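Local coordinates for specific mitochondrial acyl carrier protein (Toxoplasma, PDB 3CE7) that probably carries acyl chains in mitochondrial fatty acid and lipid biosynthesis, as acyl carrier proteins do on a phosphopantetheine arm, at residues T15-N18 with A19-Y23; E51-L54 with W55-L58; F83-L86 with Q87-A90; V94-R97 with A98-G101. All blocks are in the same frame, centred on the assembly; numbering follows the deposited sequence. Where two conformers were deposited one is given.

All four interactions are local, following one another along the chain with none nested or crossed, and each lies at or near a helix end. Interaction 1 starts helix 17-29 and interaction 2 closes the long loop before helix 57-71; their centres lie about 25 Å apart, on opposite sides of the chain's centre. Interaction 3 ends the loop after helix 77-80 and begins helix 86-98, which interaction 4 finishes. Interactions 1 and 3 touch through T21 and Q87, so the starts of the first and last helices are joined. Interaction 1 also touches interaction 4, T15 and I17 meeting V94, which places both ends of helix 86-98 against the opening of helix 17-29.

Interaction 1: T15-N18 with A19-Y23; sequences TDIN and AVTNY
D16 holds its carboxylate against the backbone N-H of A19, forming the N-cap of helix 17-29, the first helix of the acyl carrier protein bundle. Its CG stands anti to the backbone N (chi1 178°), which swings the group toward the first turn, and A19 N meets D16 OD1 at 3.1 Å. The bond is straight at the hydrogen, yet the donor comes from well above the carboxylate plane. The A19 methyl lies close by, with D16 CG 3.8 Å from A19 CB. A negative charge here would be expected to suit the positive end of the helix.

V20 meets the backbone carbonyl of D16: V20 N donates to D16 O at 2.9 Å, and the V20 CG2 branch packs on that oxygen at 3.4 Å.

One residue further along, I17 and T21 cross obliquely. The I17 tip, CD1, comes to 3.4 Å from T21 OG1, while farther on the I17 side chain packs on D91 and V94 of helix 86-98. The T21 hydroxyl lies beside its own backbone N (chi1 -58°), within reach of the preceding turn. It donates back to that turn and also pairs with Q87 NE2, tying this helix to the last one. I17 O is thus gripped twice, by T21 OG1 at 2.7 Å and T21 N at 2.8 Å, from opposite faces of its carbonyl plane.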
ATOM      1  N   THR A  15     -12.812   0.957  -7.494  1.00 17.37           N
ATOM      2  CA  THR A  15     -13.715   1.005  -6.347  1.00 17.43           C
ATOM      3  C   THR A  15     -14.081  -0.394  -5.836  1.00 17.54           C
ATOM      4  O   THR A  15     -14.926  -0.533  -4.948  1.00 17.78           O
ATOM      5  CB  THR A  15     -14.998   1.823  -6.645  1.00 17.80           C
ATOM      6  OG1 THR A  15     -15.651   1.296  -7.811  1.00 17.43           O
ATOM      7  CG2 THR A  15     -14.651   3.292  -6.876  1.00 19.11           C
ATOM      8  N   ASP A  16     -13.432  -1.417  -6.401  1.00 17.73           N
ATOM      9  CA  ASP A  16     -13.627  -2.818  -6.005  1.00 18.58           C
ATOM     10  C   ASP A  16     -12.516  -3.179  -5.008  1.00 18.13           C
ATOM     11  O   ASP A  16     -11.367  -3.338  -5.399  1.00 18.35           O
ATOM     12  CB  ASP A  16     -13.566  -3.692  -7.272  1.00 18.76           C
ATOM     13  CG  ASP A  16     -13.697  -5.192  -7.007  1.00 23.54           C
ATOM     14  OD1 ASP A  16     -13.348  -5.685  -5.919  1.00 25.22           O
ATOM     15  OD2 ASP A  16     -14.144  -5.902  -7.943  1.00 29.76           O
ATOM     16  N   ILE A  17     -12.861  -3.313  -3.728  1.00 17.94           N
ATOM     17  CA  ILE A  17     -11.842  -3.545  -2.694  1.00 17.86           C
ATOM     18  C   ILE A  17     -11.052  -4.851  -2.883  1.00 17.50           C
ATOM     19  O   ILE A  17      -9.848  -4.896  -2.603  1.00 17.07           O
ATOM     20  CB  ILE A  17     -12.417  -3.416  -1.240  1.00 17.80           C
ATOM     21  CG1 ILE A  17     -11.284  -3.421  -0.191  1.00 18.72           C
ATOM     22  CG2 ILE A  17     -13.473  -4.481  -0.964  1.00 19.26           C
ATOM     23  CD1 ILE A  17     -10.285  -2.273  -0.358  1.00 19.41           C
ATOM     24  N   ASN A  18     -11.711  -5.904  -3.355  1.00 17.37           N
ATOM     25  CA  ASN A  18     -10.989  -7.152  -3.629  1.00 17.60           C
ATOM     26  C   ASN A  18      -9.905  -6.945  -4.683  1.00 17.11           C
ATOM     27  O   ASN A  18      -8.744  -7.326  -4.475  1.00 17.45           O
ATOM     28  CB  ASN A  18     -11.948  -8.274  -4.034  1.00 18.62           C
ATOM     29  CG  ASN A  18     -12.707  -8.855  -2.851  1.00 20.70           C
ATOM     30  OD1 ASN A  18     -12.594  -8.378  -1.722  1.00 24.75           O
ATOM     31  ND2 ASN A  18     -13.502  -9.895  -3.116  1.00 24.80           N
ATOM     32  N   ALA A  19     -10.271  -6.312  -5.795  1.00 17.14           N
ATOM     33  CA  ALA A  19      -9.336  -6.120  -6.905  1.00 16.72           C
ATOM     34  C   ALA A  19      -8.199  -5.185  -6.510  1.00 16.42           C
ATOM     35  O   ALA A  19      -7.027  -5.467  -6.791  1.00 17.26           O
ATOM     36  CB  ALA A  19     -10.077  -5.596  -8.132  1.00 17.59           C
ATOM     37  N   VAL A  20      -8.549  -4.087  -5.840  1.00 15.35           N
ATOM     38  CA  VAL A  20      -7.555  -3.106  -5.412  1.00 15.22           C
ATOM     39  C   VAL A  20      -6.613  -3.725  -4.369  1.00 14.93           C
ATOM     40  O   VAL A  20      -5.399  -3.493  -4.411  1.00 15.65           O
ATOM     41  CB  VAL A  20      -8.232  -1.814  -4.893  1.00 15.02           C
ATOM     42  CG1 VAL A  20      -7.222  -0.888  -4.240  1.00 16.03           C
ATOM     43  CG2 VAL A  20      -8.936  -1.092  -6.030  1.00 15.96           C
ATOM     44  N   THR A  21      -7.162  -4.500  -3.436  1.00 15.34           N
ATOM     45  CA  THR A  21      -6.322  -5.123  -2.412  1.00 15.32           C
ATOM     46  C   THR A  21      -5.342  -6.124  -3.036  1.00 15.22           C
ATOM     47  O   THR A  21      -4.137  -6.080  -2.767  1.00 15.28           O
ATOM     48  CB  THR A  21      -7.148  -5.798  -1.296  1.00 15.27           C
ATOM     49  OG1 THR A  21      -8.020  -4.833  -0.681  1.00 16.31           O
ATOM     50  CG2 THR A  21      -6.205  -6.343  -0.227  1.00 16.52           C
ATOM     51  N   ASN A  22      -5.845  -6.994  -3.907  1.00 15.44           N
ATOM     52  CA  ASN A  22      -4.977  -7.931  -4.625  1.00 16.10           C
ATOM     53  C   ASN A  22      -3.862  -7.205  -5.386  1.00 16.28           C
ATOM     54  O   ASN A  22      -2.699  -7.612  -5.330  1.00 16.67           O
ATOM     55  CB  ASN A  22      -5.799  -8.834  -5.561  1.00 16.31           C
ATOM     56  CG  ASN A  22      -6.528  -9.938  -4.811  1.00 17.26           C
ATOM     57  OD1 ASN A  22      -6.122 -10.318  -3.715  1.00 19.36           O
ATOM     58  ND2 ASN A  22      -7.615 -10.451  -5.396  1.00 19.99           N
ATOM     59  N   TYR A  23      -4.207  -6.108  -6.064  1.00 16.99           N
ATOM     60  CA  TYR A  23      -3.231  -5.346  -6.826  1.00 17.70           C
ATOM     61  C   TYR A  23      -2.148  -4.757  -5.925  1.00 17.20           C
ATOM     62  O   TYR A  23      -0.940  -4.835  -6.218  1.00 17.06           O
ATOM     63  CB  TYR A  23      -3.922  -4.229  -7.616  1.00 18.47           C
ATOM     64  CG  TYR A  23      -3.104  -3.801  -8.806  1.00 20.97           C
ATOM     65  CD1 TYR A  23      -3.225  -4.475 -10.022  1.00 23.10           C
ATOM     66  CD2 TYR A  23      -2.182  -2.760  -8.709  1.00 23.42           C
ATOM     67  CE1 TYR A  23      -2.465  -4.116 -11.121  1.00 24.48           C
ATOM     68  CE2 TYR A  23      -1.411  -2.387  -9.817  1.00 23.83           C
ATOM     69  CZ  TYR A  23      -1.563  -3.079 -11.013  1.00 24.02           C
ATOM     70  OH  TYR A  23      -0.820  -2.742 -12.132  1.00 26.15           O
TER

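Interaction 2: E51-L54 with W55-L58; sequences EDRL and WDCL
R53 brings its guanidinium obliquely to the carboxylate of D56, the N-cap residue of helix 57-71. The sequence D56-C57-L58 falls where acyl carrier proteins usually have Asp-Ser-Leu, so C57 appears to occupy the place of the serine that bears phosphopantetheine in relatives.

The pair is a salt bridge, with R53 NH1 2.7 Å from D56 OD2. One corner of the guanidinium does most of the touching, since R53 NE is farther, 3.5 Å from D56 OD2, and the two flat groups are turned 68° against each other. The arginine chain bends at chi3 (-81°), which brings its end round to the aspartate. In D56, CG sits between the backbone N and the carbonyl carbon (chi1 62°), and its oxygens divide the work: OD1 caps a backbone N just past L58, while OD2 faces the arginine. D56 N in turn donates to D59 OD2.

Between the two charged residues the chain sends W55 the other way, into the interior. There its ring meets F31 and packs on L32 and L44. The ring nitrogen of the buried indole is satisfied, W55 NE1 being hydrogen-bonded to T60 OG1.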
ATOM      1  N   GLU A  51      16.541  -4.730   0.599  1.00 35.16           N
ATOM      2  CA  GLU A  51      17.757  -4.240   1.245  1.00 35.80           C
ATOM      3  C   GLU A  51      18.140  -5.042   2.481  1.00 35.70           C
ATOM      4  O   GLU A  51      19.054  -4.640   3.211  1.00 36.19           O
ATOM      5  CB  GLU A  51      17.569  -2.782   1.665  1.00 36.03           C
ATOM      6  CG  GLU A  51      17.203  -1.842   0.542  1.00 38.07           C
ATOM      7  CD  GLU A  51      17.017  -0.419   1.024  1.00 40.79           C
ATOM      8  OE1 GLU A  51      17.768   0.002   1.926  1.00 42.80           O
ATOM      9  OE2 GLU A  51      16.121   0.278   0.497  1.00 41.90           O
ATOM     10  N   ASP A  52      17.441  -6.164   2.697  1.00 35.29           N
ATOM     11  CA  ASP A  52      17.608  -7.022   3.877  0.50 34.85           C
ATOM     12  C   ASP A  52      17.567  -6.239   5.191  1.00 34.36           C
ATOM     13  O   ASP A  52      18.302  -6.524   6.146  1.00 34.74           O
ATOM     14  CB  ASP A  52      18.871  -7.895   3.761  0.50 35.14           C
ATOM     15  CG  ASP A  52      18.722  -9.013   2.731  0.50 35.48           C
ATOM     16  OD1 ASP A  52      17.896  -8.883   1.802  0.50 35.74           O
ATOM     17  OD2 ASP A  52      19.441 -10.030   2.850  0.50 35.97           O
ATOM     18  N   ARG A  53      16.684  -5.243   5.224  1.00 32.86           N
ATOM     19  CA  ARG A  53      16.367  -4.489   6.427  1.00 31.42           C
ATOM     20  C   ARG A  53      14.845  -4.509   6.542  1.00 29.86           C
ATOM     21  O   ARG A  53      14.156  -4.827   5.567  1.00 29.91           O
ATOM     22  CB  ARG A  53      16.882  -3.044   6.331  1.00 31.53           C
ATOM     23  CG  ARG A  53      16.218  -2.195   5.250  1.00 32.60           C
ATOM     24  CD  ARG A  53      16.906  -0.847   5.090  0.50 32.43           C
ATOM     25  NE  ARG A  53      16.471   0.128   6.092  0.50 34.38           N
ATOM     26  CZ  ARG A  53      17.116   1.259   6.373  0.50 35.21           C
ATOM     27  NH1 ARG A  53      16.640   2.084   7.300  0.50 35.73           N
ATOM     28  NH2 ARG A  53      18.239   1.569   5.736  0.50 35.16           N
ATOM     29  N   LEU A  54      14.323  -4.179   7.715  1.00 28.25           N
ATOM     30  CA  LEU A  54      12.878  -4.083   7.876  1.00 26.52           C
ATOM     31  C   LEU A  54      12.329  -2.817   7.214  1.00 25.09           C
ATOM     32  O   LEU A  54      12.969  -1.762   7.215  1.00 24.44           O
ATOM     33  CB  LEU A  54      12.476  -4.151   9.352  1.00 27.58           C
ATOM     34  CG  LEU A  54      12.838  -5.453  10.082  1.00 27.92           C
ATOM     35  CD1 LEU A  54      12.376  -5.398  11.524  1.00 29.33           C
ATOM     36  CD2 LEU A  54      12.260  -6.684   9.391  1.00 29.70           C
ATOM     37  N   TRP A  55      11.142  -2.954   6.639  1.00 23.26           N
ATOM     38  CA  TRP A  55      10.390  -1.847   6.061  1.00 22.18           C
ATOM     39  C   TRP A  55      10.331  -0.672   7.033  1.00 21.77           C
ATOM     40  O   TRP A  55      10.057  -0.859   8.222  1.00 22.22           O
ATOM     41  CB  TRP A  55       8.976  -2.355   5.795  1.00 21.49           C
ATOM     42  CG  TRP A  55       8.027  -1.403   5.123  1.00 20.93           C
ATOM     43  CD1 TRP A  55       7.468  -0.268   5.646  1.00 21.06           C
ATOM     44  CD2 TRP A  55       7.494  -1.549   3.807  1.00 21.09           C
ATOM     45  NE1 TRP A  55       6.622   0.317   4.714  1.00 19.91           N
ATOM     46  CE2 TRP A  55       6.615  -0.458   3.584  1.00 21.15           C
ATOM     47  CE3 TRP A  55       7.667  -2.503   2.793  1.00 20.30           C
ATOM     48  CZ2 TRP A  55       5.924  -0.283   2.373  1.00 19.83           C
ATOM     49  CZ3 TRP A  55       6.980  -2.328   1.582  1.00 20.89           C
ATOM     50  CH2 TRP A  55       6.116  -1.223   1.390  1.00 20.49           C
ATOM     51  N   ASP A  56      10.588   0.537   6.540  1.00 21.17           N
ATOM     52  CA  ASP A  56      10.572   1.720   7.401  1.00 21.69           C
ATOM     53  C   ASP A  56       9.780   2.882   6.788  1.00 21.13           C
ATOM     54  O   ASP A  56       9.101   2.698   5.769  1.00 20.48           O
ATOM     55  CB  ASP A  56      12.010   2.136   7.773  1.00 22.34           C
ATOM     56  CG  ASP A  56      12.853   2.522   6.562  1.00 25.17           C
ATOM     57  OD1 ASP A  56      12.296   2.702   5.461  1.00 24.16           O
ATOM     58  OD2 ASP A  56      14.093   2.661   6.722  1.00 28.84           O
ATOM     59  N   CYS A  57       9.881   4.059   7.409  1.00 21.51           N
ATOM     60  CA  CYS A  57       9.140   5.246   6.970  0.50 21.46           C
ATOM     61  C   CYS A  57       9.401   5.567   5.506  1.00 20.89           C
ATOM     62  O   CYS A  57       8.473   5.904   4.772  1.00 20.89           O
ATOM     63  CB  CYS A  57       9.469   6.459   7.841  0.50 21.84           C
ATOM     64  SG  CYS A  57       8.877   6.305   9.529  0.50 25.17           S
ATOM     65  N   LEU A  58      10.659   5.454   5.076  1.00 19.86           N
ATOM     66  CA  LEU A  58      10.980   5.680   3.660  1.00 19.06           C
ATOM     67  C   LEU A  58      10.189   4.767   2.733  1.00 18.82           C
ATOM     68  O   LEU A  58       9.682   5.213   1.696  1.00 18.45           O
ATOM     69  CB  LEU A  58      12.480   5.500   3.388  1.00 19.37           C
ATOM     70  CG  LEU A  58      12.916   5.686   1.925  1.00 18.07           C
ATOM     71  CD1 LEU A  58      12.628   7.101   1.412  1.00 19.41           C
ATOM     72  CD2 LEU A  58      14.394   5.365   1.802  1.00 19.16           C
TER

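Interaction 3: F83-L86 with Q87-A90; sequences FQTL and QEIA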
ATOM      1  N   PHE A  83      -0.437   4.971   8.180  1.00 19.48           N
ATOM      2  CA  PHE A  83      -0.623   3.655   7.559  1.00 18.93           C
ATOM      3  C   PHE A  83       0.260   2.621   8.248  1.00 18.83           C
ATOM      4  O   PHE A  83       1.464   2.860   8.450  1.00 20.14           O
ATOM      5  CB  PHE A  83      -0.222   3.673   6.084  1.00 18.46           C
ATOM      6  CG  PHE A  83      -1.259   4.262   5.149  1.00 17.42           C
ATOM      7  CD1 PHE A  83      -2.634   4.125   5.377  1.00 17.41           C
ATOM      8  CD2 PHE A  83      -0.835   4.926   4.001  1.00 15.97           C
ATOM      9  CE1 PHE A  83      -3.561   4.672   4.489  1.00 17.27           C
ATOM     10  CE2 PHE A  83      -1.752   5.467   3.100  1.00 16.03           C
ATOM     11  CZ  PHE A  83      -3.116   5.338   3.333  1.00 17.59           C
ATOM     12  N   GLN A  84      -0.319   1.464   8.568  1.00 18.42           N
ATOM     13  CA  GLN A  84       0.441   0.345   9.124  1.00 18.48           C
ATOM     14  C   GLN A  84       0.322  -0.947   8.316  1.00 18.13           C
ATOM     15  O   GLN A  84       1.191  -1.819   8.409  1.00 18.36           O
ATOM     16  CB  GLN A  84       0.049   0.080  10.575  1.00 18.74           C
ATOM     17  CG  GLN A  84       0.401   1.205  11.516  1.00 21.90           C
ATOM     18  CD  GLN A  84      -0.021   0.885  12.923  1.00 26.44           C
ATOM     19  OE1 GLN A  84      -1.188   1.062  13.294  1.00 28.65           O
ATOM     20  NE2 GLN A  84       0.923   0.393  13.723  1.00 28.60           N
ATOM     21  N   THR A  85      -0.752  -1.071   7.529  1.00 17.32           N
ATOM     22  CA  THR A  85      -0.996  -2.288   6.739  1.00 16.99           C
ATOM     23  C   THR A  85      -1.446  -1.964   5.319  1.00 16.25           C
ATOM     24  O   THR A  85      -1.932  -0.850   5.038  1.00 16.61           O
ATOM     25  CB  THR A  85      -2.103  -3.184   7.355  1.00 17.15           C
ATOM     26  OG1 THR A  85      -3.389  -2.560   7.177  1.00 17.54           O
ATOM     27  CG2 THR A  85      -1.835  -3.464   8.840  1.00 18.19           C
ATOM     28  N   LEU A  86      -1.288  -2.935   4.422  1.00 15.66           N
ATOM     29  CA  LEU A  86      -1.764  -2.759   3.046  1.00 15.53           C
ATOM     30  C   LEU A  86      -3.285  -2.663   2.963  1.00 15.16           C
ATOM     31  O   LEU A  86      -3.808  -1.971   2.094  1.00 15.74           O
ATOM     32  CB  LEU A  86      -1.302  -3.902   2.148  1.00 15.89           C
ATOM     33  CG  LEU A  86       0.205  -4.020   1.955  1.00 15.58           C
ATOM     34  CD1 LEU A  86       0.437  -5.270   1.160  1.00 15.83           C
ATOM     35  CD2 LEU A  86       0.790  -2.768   1.259  1.00 15.79           C
ATOM     36  N   GLN A  87      -4.000  -3.355   3.853  1.00 15.54           N
ATOM     37  CA  GLN A  87      -5.452  -3.252   3.832  1.00 16.33           C
ATOM     38  C   GLN A  87      -5.892  -1.807   4.025  1.00 15.78           C
ATOM     39  O   GLN A  87      -6.838  -1.350   3.373  1.00 16.28           O
ATOM     40  CB  GLN A  87      -6.111  -4.133   4.893  1.00 16.42           C
ATOM     41  CG  GLN A  87      -7.614  -4.207   4.716  1.00 20.27           C
ATOM     42  CD  GLN A  87      -7.985  -4.932   3.447  1.00 24.22           C
ATOM     43  OE1 GLN A  87      -7.825  -6.155   3.353  1.00 26.85           O
ATOM     44  NE2 GLN A  87      -8.452  -4.182   2.443  1.00 25.63           N
ATOM     45  N   GLU A  88      -5.214  -1.089   4.915  1.00 16.09           N
ATOM     46  CA  GLU A  88      -5.544   0.320   5.151  1.00 15.70           C
ATOM     47  C   GLU A  88      -5.336   1.163   3.894  1.00 15.71           C
ATOM     48  O   GLU A  88      -6.129   2.057   3.589  1.00 15.35           O
ATOM     49  CB  GLU A  88      -4.686   0.863   6.288  1.00 16.32           C
ATOM     50  CG  GLU A  88      -5.077   0.297   7.655  1.00 16.94           C
ATOM     51  CD  GLU A  88      -4.073   0.646   8.734  1.00 19.24           C
ATOM     52  OE1 GLU A  88      -2.930   0.996   8.385  1.00 19.29           O
ATOM     53  OE2 GLU A  88      -4.416   0.559   9.936  1.00 22.81           O
ATOM     54  N   ILE A  89      -4.251   0.875   3.174  1.00 15.80           N
ATOM     55  CA  ILE A  89      -3.940   1.619   1.962  1.00 15.99           C
ATOM     56  C   ILE A  89      -4.999   1.344   0.895  1.00 16.18           C
ATOM     57  O   ILE A  89      -5.538   2.291   0.288  1.00 16.77           O
ATOM     58  CB  ILE A  89      -2.521   1.328   1.450  1.00 15.75           C
ATOM     59  CG1 ILE A  89      -1.509   1.660   2.554  1.00 17.11           C
ATOM     60  CG2 ILE A  89      -2.235   2.181   0.192  1.00 15.74           C
ATOM     61  CD1 ILE A  89      -0.044   1.428   2.182  1.00 16.83           C
ATOM     62  N   ALA A  90      -5.299   0.059   0.675  1.00 15.71           N
ATOM     63  CA  ALA A  90      -6.352  -0.333  -0.274  1.00 15.94           C
ATOM     64  C   ALA A  90      -7.689   0.321   0.085  1.00 16.14           C
ATOM     65  O   ALA A  90      -8.380   0.864  -0.777  1.00 16.63           O
ATOM     66  CB  ALA A  90      -6.490  -1.840  -0.328  1.00 16.61           C
TER
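Polar contacts between E88 and the residues ahead of it begin helix 86-98 as a capping box. T85 is the N-cap: its OG1, set between the backbone N and the carbonyl carbon (chi1 72°), accepts from E88 N at 3.3 Å. E88 answers in the reverse direction, its extended side chain running back so that OE1 takes two backbone donors. Q84 N reaches E88 OE1 at 2.7 Å, nearly along the C-O axis, whereas T85 N reaches E88 OE1 at 3.1 Å from above the carboxylate plane. Two differently placed bonds should hold this carboxylate against rotation. The T85 and E88 side chains meet at about a right angle, T85 OG1 touching E88 CG at 3.4 Å.

Among the backbone bonds, A90 N donates to L86 O at 2.9 Å; those from I89 N and E88 N to T85 O are weak.

Apolar packing is led by a CH-pi contact. I89 CG1 stands 3.6 Å from the centroid of the F83 ring, 12° off the ring normal, so the isoleucine sits over the middle of one face, its side chain at about a right angle to that of F83.

These apolar groups turn into the bundle: F83 meets V64, and I89 packs on F63 and V67, all of helix 57-71, while L86 touches F63 as well as I24 and C28 of helix 17-29.

Interaction 4: V94-R97 with A98-G101; sequences VSER and AKAG
A surface salt bridge, E96 with K99, spans the C-terminal end of helix 86-98, where the last helix of the acyl carrier bundle gives way to the chain's tail. K99 NZ donates to E96 OE2 at 2.8 Å, on the syn side and only 22° out of the carboxylate plane. The two side chains lie alongside each other and point the same way: K99 is fully extended beyond CG, whereas E96 folds at chi2 (-65°) to bring its carboxylate level with the ammonium. On its way the lysine passes close to a late carbonyl, with K99 CG 3.3 Å from S95 O.

The backbone bonding weakens here. A98 N still donates to V94 O at 2.8 Å, but the bonds from K99 N to S95 O and E96 O are weak. Water 1 lies between two carbonyls, 2.9 Å from E96 O and 2.6 Å from K99 O. R97 heads elsewhere, its guanidinium bound to D14 and to the carbonyl of D72.

A lysine at this end of a helix is probably favourable for the partial negative charge of the last carbonyls, and its bond to E96 joins the first residue of the tail to the last full turn.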
ATOM      1  N   VAL A  94      -9.876   2.934  -2.311  1.00 16.50           N
ATOM      2  CA  VAL A  94     -11.261   2.684  -2.700  1.00 16.81           C
ATOM      3  C   VAL A  94     -12.160   3.820  -2.211  1.00 17.53           C
ATOM      4  O   VAL A  94     -12.986   4.329  -2.971  1.00 18.02           O
ATOM      5  CB  VAL A  94     -11.734   1.304  -2.227  1.00 16.83           C
ATOM      6  CG1 VAL A  94     -13.270   1.178  -2.336  1.00 17.37           C
ATOM      7  CG2 VAL A  94     -11.027   0.230  -3.048  1.00 16.18           C
ATOM      8  N   SER A  95     -11.962   4.237  -0.959  1.00 17.79           N
ATOM      9  CA  SER A  95     -12.774   5.312  -0.384  0.50 18.56           C
ATOM     10  C   SER A  95     -12.638   6.601  -1.194  1.00 18.44           C
ATOM     11  O   SER A  95     -13.644   7.264  -1.475  1.00 19.46           O
ATOM     12  CB  SER A  95     -12.436   5.541   1.093  0.50 18.58           C
ATOM     13  OG  SER A  95     -11.129   6.043   1.254  0.50 19.54           O
ATOM     14  N   GLU A  96     -11.419   6.934  -1.608  1.00 18.84           N
ATOM     15  CA  GLU A  96     -11.211   8.162  -2.380  1.00 18.90           C
ATOM     16  C   GLU A  96     -11.860   8.061  -3.750  1.00 18.72           C
ATOM     17  O   GLU A  96     -12.525   8.994  -4.208  1.00 19.26           O
ATOM     18  CB  GLU A  96      -9.730   8.493  -2.504  1.00 19.29           C
ATOM     19  CG  GLU A  96      -9.122   8.999  -1.197  1.00 20.69           C
ATOM     20  CD  GLU A  96      -9.706  10.335  -0.758  1.00 23.18           C
ATOM     21  OE1 GLU A  96      -9.472  11.356  -1.449  1.00 25.51           O
ATOM     22  OE2 GLU A  96     -10.404  10.363   0.273  1.00 25.52           O
ATOM     23  N   ARG A  97     -11.675   6.922  -4.405  1.00 18.25           N
ATOM     24  CA  ARG A  97     -12.217   6.755  -5.747  1.00 18.39           C
ATOM     25  C   ARG A  97     -13.743   6.660  -5.727  1.00 18.45           C
ATOM     26  O   ARG A  97     -14.398   7.052  -6.692  1.00 19.07           O
ATOM     27  CB  ARG A  97     -11.605   5.532  -6.433  1.00 18.68           C
ATOM     28  CG  ARG A  97     -10.102   5.662  -6.697  1.00 18.79           C
ATOM     29  CD  ARG A  97      -9.736   6.920  -7.499  1.00 20.44           C
ATOM     30  NE  ARG A  97     -10.362   6.939  -8.820  1.00 21.27           N
ATOM     31  CZ  ARG A  97     -10.090   7.829  -9.770  1.00 25.82           C
ATOM     32  NH1 ARG A  97      -9.179   8.778  -9.564  1.00 25.54           N
ATOM     33  NH2 ARG A  97     -10.715   7.756 -10.938  1.00 26.55           N
ATOM     34  N   ALA A  98     -14.300   6.157  -4.627  1.00 17.97           N
ATOM     35  CA  ALA A  98     -15.742   5.945  -4.517  1.00 18.40           C
ATOM     36  C   ALA A  98     -16.510   7.225  -4.208  1.00 18.94           C
ATOM     37  O   ALA A  98     -17.728   7.268  -4.372  1.00 19.21           O
ATOM     38  CB  ALA A  98     -16.049   4.899  -3.445  1.00 18.52           C
ATOM     39  N   LYS A  99     -15.807   8.249  -3.723  1.00 19.97           N
ATOM     40  CA  LYS A  99     -16.475   9.473  -3.282  1.00 20.48           C
ATOM     41  C   LYS A  99     -17.074  10.215  -4.458  1.00 21.56           C
ATOM     42  O   LYS A  99     -16.362  10.522  -5.413  1.00 22.74           O
ATOM     43  CB  LYS A  99     -15.483  10.408  -2.581  1.00 20.36           C
ATOM     44  CG  LYS A  99     -15.247  10.100  -1.134  1.00 21.13           C
ATOM     45  CD  LYS A  99     -14.137  11.007  -0.590  1.00 20.84           C
ATOM     46  CE  LYS A  99     -13.748  10.614   0.823  1.00 22.54           C
ATOM     47  NZ  LYS A  99     -12.729  11.571   1.366  1.00 21.85           N
ATOM     48  N   ALA A 100     -18.366  10.529  -4.377  1.00 22.74           N
ATOM     49  CA  ALA A 100     -18.990  11.396  -5.378  1.00 24.29           C
ATOM     50  C   ALA A 100     -18.457  12.820  -5.216  1.00 25.86           C
ATOM     51  O   ALA A 100     -18.411  13.342  -4.099  1.00 26.10           O
ATOM     52  CB  ALA A 100     -20.504  11.371  -5.226  1.00 23.71           C
ATOM     53  N   GLY A 101     -18.039  13.431  -6.327  1.00 27.45           N
ATOM     54  CA  GLY A 101     -17.486  14.788  -6.316  1.00 28.79           C
ATOM     55  C   GLY A 101     -15.984  14.800  -6.104  1.00 29.70           C
ATOM     56  O   GLY A 101     -15.361  15.867  -6.052  1.00 30.88           O
TER
HETATM   57  O   HOH W   1     -13.937  10.375  -6.362  1.00 35.26           O